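Local coordinates for transcriptional regulator, LacI family protein (Rhodococcus jostii, PDB 3K9C) that probably regulates transcription as a LacI-family factor that binds cis-regulatory DNA and carries a periplasmic-binding-protein-like domain, at residues E68-L73 / G83-R88; P90-A95 / L252-G257. All coordinates share one frame; numbering follows the deposited sequence.

Contact 1 (E68-L73 / G83-R88); sequences EAAILL and GALADR
Leu85 and Leu72 meet end to end between a helix and a strand, and Leu85 supplies the whole helical side of the contact. Its CB leaves helix 79-86 toward the strand; CG stands anti to the backbone N (chi1 174°), CD2 continues the chain outward and CD1 (chi2 64°) folds to the side. Of these, CD2 does the touching: it lies 3.8 Å from Leu72 CD1 and, more loosely, 4.4 Å from Ala70 CB. From the strand, Leu72 sends CD1 outward with CG beside its own backbone N, whereas Ala70 offers a bare CB. Residues two apart on a strand share a face, so Ala70 and Leu72 both point at the helix while Ile71 turns its CB away. All three touching residues are buried, yet only 98 Å² is buried between the segments, evidence of a narrow apolar bridge. The CA atoms of Ala70 and Leu85 remain 8.6 Å apart. Around it, Leu85 also packs on Val59 and Met63 of helix 55-63, and Leu72 touches Val18 of strand 13-20. The contact thus lies inside the beta-alpha-beta unit of strand 67-73, helix 79-86 and strand 91-94, with the crossover helix laid against its first strand.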
loop_
_atom_site.group_PDB
_atom_site.type_symbol
_atom_site.label_atom_id
_atom_site.label_comp_id
_atom_site.label_asym_id
_atom_site.label_seq_id
_atom_site.Cartn_x
_atom_site.Cartn_y
_atom_site.Cartn_z
ATOM N N GLU B 68 19.541 -17.942 5.882
ATOM C CA GLU B 68 19.708 -19.360 5.562
ATOM C C GLU B 68 18.928 -19.727 4.311
ATOM O O GLU B 68 18.968 -20.865 3.841
ATOM C CB GLU B 68 19.234 -20.223 6.728
ATOM C CG GLU B 68 20.159 -20.194 7.924
ATOM C CD GLU B 68 19.595 -20.958 9.100
ATOM O OE1 GLU B 68 19.130 -22.101 8.894
ATOM O OE2 GLU B 68 19.623 -20.415 10.225
ATOM N N ALA B 69 18.210 -18.748 3.780
ATOM C CA ALA B 69 17.422 -18.943 2.580
ATOM C C ALA B 69 16.930 -17.586 2.117
ATOM O O ALA B 69 16.859 -16.639 2.900
ATOM C CB ALA B 69 16.241 -19.867 2.869
ATOM N N ALA B 70 16.606 -17.496 0.836
ATOM C CA ALA B 70 16.103 -16.264 0.260
ATOM C C ALA B 70 14.787 -16.557 -0.435
ATOM O O ALA B 70 14.732 -17.381 -1.346
ATOM C CB ALA B 70 17.110 -15.688 -0.741
ATOM N N ILE B 71 13.730 -15.891 0.023
ATOM C CA ILE B 71 12.397 -16.027 -0.554
ATOM C C ILE B 71 12.104 -14.734 -1.331
ATOM O O ILE B 71 11.997 -13.652 -0.741
ATOM C CB ILE B 71 11.344 -16.197 0.548
ATOM C CG1 ILE B 71 11.578 -17.512 1.288
ATOM C CG2 ILE B 71 9.946 -16.143 -0.054
ATOM C CD1 ILE B 71 10.743 -17.659 2.529
ATOM N N LEU B 72 11.990 -14.846 -2.651
ATOM C CA LEU B 72 11.734 -13.682 -3.495
ATOM C C LEU B 72 10.271 -13.619 -3.941
ATOM O O LEU B 72 9.790 -14.501 -4.654
ATOM C CB LEU B 72 12.640 -13.717 -4.735
ATOM C CG LEU B 72 14.141 -14.009 -4.563
ATOM C CD1 LEU B 72 14.836 -13.846 -5.915
ATOM C CD2 LEU B 72 14.763 -13.077 -3.543
ATOM N N LEU B 73 9.564 -12.573 -3.526
ATOM C CA LEU B 73 8.167 -12.426 -3.920
ATOM C C LEU B 73 8.040 -11.777 -5.303
ATOM O O LEU B 73 8.488 -10.658 -5.516
ATOM C CB LEU B 73 7.409 -11.590 -2.888
ATOM C CG LEU B 73 7.531 -11.990 -1.418
ATOM C CD1 LEU B 73 6.460 -11.250 -0.606
ATOM C CD2 LEU B 73 7.370 -13.496 -1.265
ATOM N N GLY B 83 20.186 -18.254 -10.881
ATOM C CA GLY B 83 21.246 -19.236 -10.749
ATOM C C GLY B 83 22.344 -18.750 -9.828
ATOM O O GLY B 83 22.710 -19.433 -8.875
ATOM N N ALA B 84 22.863 -17.559 -10.104
ATOM C CA ALA B 84 23.928 -16.992 -9.289
ATOM C C ALA B 84 23.503 -16.896 -7.826
ATOM O O ALA B 84 24.301 -17.138 -6.918
ATOM C CB ALA B 84 24.309 -15.620 -9.817
ATOM N N LEU B 85 22.243 -16.544 -7.600
ATOM C CA LEU B 85 21.733 -16.424 -6.241
ATOM C C LEU B 85 21.640 -17.788 -5.570
ATOM O O LEU B 85 21.990 -17.941 -4.399
ATOM C CB LEU B 85 20.350 -15.763 -6.245
ATOM C CG LEU B 85 19.666 -15.728 -4.876
ATOM C CD1 LEU B 85 20.484 -14.869 -3.933
ATOM C CD2 LEU B 85 18.247 -15.194 -5.010
ATOM N N ALA B 86 21.162 -18.774 -6.320
ATOM C CA ALA B 86 21.012 -20.131 -5.815
ATOM C C ALA B 86 22.370 -20.748 -5.479
ATOM O O ALA B 86 22.455 -21.670 -4.667
ATOM C CB ALA B 86 20.285 -20.986 -6.839
ATOM N N ASP B 87 23.430 -20.238 -6.100
ATOM C CA ASP B 87 24.769 -20.757 -5.843
ATOM C C ASP B 87 25.324 -20.262 -4.518
ATOM O O ASP B 87 26.347 -20.754 -4.045
ATOM C CB ASP B 87 25.732 -20.370 -6.969
ATOM C CG ASP B 87 25.399 -21.054 -8.282
ATOM O OD1 ASP B 87 25.188 -22.287 -8.278
ATOM O OD2 ASP B 87 25.357 -20.360 -9.323
ATOM N N ARG B 88 24.648 -19.296 -3.909
ATOM C CA ARG B 88 25.112 -18.754 -2.639
ATOM C C ARG B 88 24.233 -19.144 -1.462
ATOM O O ARG B 88 24.710 -19.269 -0.329
ATOM C CB ARG B 88 25.186 -17.234 -2.711
ATOM C CG ARG B 88 26.085 -16.699 -3.800
ATOM C CD ARG B 88 26.371 -15.248 -3.513
ATOM N NE ARG B 88 26.878 -15.102 -2.150
ATOM C CZ ARG B 88 27.007 -13.941 -1.516
ATOM N NH1 ARG B 88 26.667 -12.810 -2.122
ATOM N NH2 ARG B 88 27.472 -13.915 -0.273
#

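Contact 2 (P90-A95 / L252-G257); sequences PALVVA and LAQISG
Gln254 reaches strand 91-94 from the helix because its CG is anti to the carbonyl carbon (chi1 -77°) and its chain runs extended beyond CG (chi2 -174°). Leu92 answers from the strand with CG anti to its backbone N (chi1 -176°), and the two side chains cross at about a right angle. The stem of Gln254 makes the first meeting: its CB rests 4.1 Å from Pro90 CB, an aliphatic contact beside the start of the strand. Farther out, the amide end lies by the Ala91 backbone and the Leu92 side chain; CD of Gln254 is 3.8 Å from Ala91 O. The two ends of that amide are probably exchanged in the model, so the evidence rests on the position of the group as a whole. Ala91 turns its CB away and takes part through its backbone. Of the 187 Å² buried between the segments, Gln254 contributes 79 Å². On the helical side, Leu252 O accepts both the backbone N of Ser256, at 3.1 Å, and Ser256 OG, at 2.9 Å, the two donors arriving from opposite faces of the carbonyl plane. Gly257 then ends the helix in a Schellman motif, with positive phi, one turn beyond Gln254. Leu92 also touches Ala247 farther back on helix 240-255, while Ile255 packs on Leu15, Glu68 and Ala69, extending the interface over neighbouring strands. The chemistry is therefore mixed: Pro90 packs on the aliphatic stem, and the Leu92 side chain and the Ala91 backbone border the amide. At the start of the inner strand 91-94, a single side chain thus combines an apolar stem with a polar end set beside the Ala91 carbonyl.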
loop_
_atom_site.group_PDB
_atom_site.type_symbol
_atom_site.label_atom_id
_atom_site.label_comp_id
_atom_site.label_asym_id
_atom_site.label_seq_id
_atom_site.Cartn_x
_atom_site.Cartn_y
_atom_site.Cartn_z
ATOM N N PRO B 90 20.164 -21.267 -0.493
ATOM C CA PRO B 90 18.953 -21.893 -1.030
ATOM C C PRO B 90 17.952 -20.772 -1.326
ATOM O O PRO B 90 17.822 -19.824 -0.542
ATOM C CB PRO B 90 18.503 -22.797 0.112
ATOM C CG PRO B 90 19.810 -23.210 0.733
ATOM C CD PRO B 90 20.564 -21.897 0.778
ATOM N N ALA B 91 17.260 -20.874 -2.455
ATOM C CA ALA B 91 16.302 -19.846 -2.848
ATOM C C ALA B 91 14.968 -20.409 -3.326
ATOM O O ALA B 91 14.898 -21.505 -3.881
ATOM C CB ALA B 91 16.917 -18.958 -3.935
ATOM N N LEU B 92 13.914 -19.629 -3.103
ATOM C CA LEU B 92 12.555 -19.990 -3.488
ATOM C C LEU B 92 11.796 -18.735 -3.918
ATOM O O LEU B 92 11.821 -17.706 -3.230
ATOM C CB LEU B 92 11.840 -20.658 -2.306
ATOM C CG LEU B 92 10.426 -21.214 -2.493
ATOM C CD1 LEU B 92 10.228 -22.380 -1.525
ATOM C CD2 LEU B 92 9.379 -20.129 -2.244
ATOM N N VAL B 93 11.141 -18.817 -5.069
ATOM C CA VAL B 93 10.369 -17.695 -5.580
ATOM C C VAL B 93 8.889 -17.919 -5.280
ATOM O O VAL B 93 8.429 -19.060 -5.186
ATOM C CB VAL B 93 10.551 -17.532 -7.108
ATOM C CG1 VAL B 93 12.032 -17.364 -7.440
ATOM C CG2 VAL B 93 9.960 -18.731 -7.841
ATOM N N VAL B 94 8.152 -16.825 -5.123
ATOM C CA VAL B 94 6.726 -16.900 -4.852
ATOM C C VAL B 94 5.917 -16.183 -5.928
ATOM O O VAL B 94 6.345 -15.158 -6.456
ATOM C CB VAL B 94 6.382 -16.268 -3.492
ATOM C CG1 VAL B 94 4.884 -16.325 -3.258
ATOM C CG2 VAL B 94 7.095 -17.005 -2.377
ATOM N N ALA B 95 4.749 -16.735 -6.242
ATOM C CA ALA B 95 3.841 -16.156 -7.225
ATOM C C ALA B 95 4.322 -16.295 -8.661
ATOM O O ALA B 95 3.866 -15.572 -9.542
ATOM C CB ALA B 95 3.595 -14.688 -6.898
ATOM N N LEU B 252 12.550 -23.930 4.496
ATOM C CA LEU B 252 13.125 -24.700 5.591
ATOM C C LEU B 252 13.466 -26.118 5.118
ATOM O O LEU B 252 14.409 -26.734 5.611
ATOM C CB LEU B 252 12.160 -24.739 6.783
ATOM C CG LEU B 252 12.344 -23.644 7.841
ATOM C CD1 LEU B 252 12.198 -22.273 7.220
ATOM C CD2 LEU B 252 11.341 -23.835 8.950
ATOM N N ALA B 253 12.706 -26.621 4.150
ATOM C CA ALA B 253 12.942 -27.948 3.602
ATOM C C ALA B 253 14.225 -27.957 2.770
ATOM O O ALA B 253 14.995 -28.917 2.821
ATOM C CB ALA B 253 11.766 -28.377 2.746
ATOM N N GLN B 254 14.445 -26.887 2.007
ATOM C CA GLN B 254 15.634 -26.764 1.166
ATOM C C GLN B 254 16.886 -26.557 2.013
ATOM O O GLN B 254 17.991 -26.946 1.625
ATOM C CB GLN B 254 15.473 -25.604 0.172
ATOM C CG GLN B 254 14.566 -25.928 -1.009
ATOM C CD GLN B 254 14.521 -24.824 -2.061
ATOM O OE1 GLN B 254 15.558 -24.339 -2.521
ATOM N NE2 GLN B 254 13.312 -24.436 -2.456
ATOM N N ILE B 255 16.710 -25.938 3.174
ATOM C CA ILE B 255 17.831 -25.714 4.071
ATOM C C ILE B 255 18.193 -27.066 4.691
ATOM O O ILE B 255 19.364 -27.344 4.953
ATOM C CB ILE B 255 17.457 -24.715 5.174
ATOM C CG1 ILE B 255 17.109 -23.366 4.543
ATOM C CG2 ILE B 255 18.614 -24.562 6.153
ATOM C CD1 ILE B 255 16.541 -22.355 5.517
ATOM N N SER B 256 17.176 -27.900 4.908
ATOM C CA SER B 256 17.368 -29.237 5.469
ATOM C C SER B 256 18.032 -30.138 4.436
ATOM O O SER B 256 18.407 -31.269 4.739
ATOM C CB SER B 256 16.026 -29.854 5.883
ATOM O OG SER B 256 15.430 -29.133 6.950
ATOM N N GLY B 257 18.162 -29.632 3.212
ATOM C CA GLY B 257 18.795 -30.404 2.161
ATOM C C GLY B 257 17.842 -31.042 1.171
ATOM O O GLY B 257 18.285 -31.615 0.179
#

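Overall arrangement
Strands 67-73 and 91-94 are parallel neighbours in one sheet, and the two contacts, their centres about 8 Å apart, attach a helix to each. They are stitched together by probable backbone hydrogen bonds, Leu72 N to Leu92 O and Leu72 O to Val94 N, both 2.9 Å. Contact 1 is local in sequence, fully buried and purely aliphatic. Contact 2 joins segments 157 residues apart, is only partly buried and brings an amide to the strand backbone near the helix end. Helix 79-86 and helix 240-255 pack on opposite faces of this sheet, the layered alpha/beta arrangement of a periplasmic-binding-protein-like lobe.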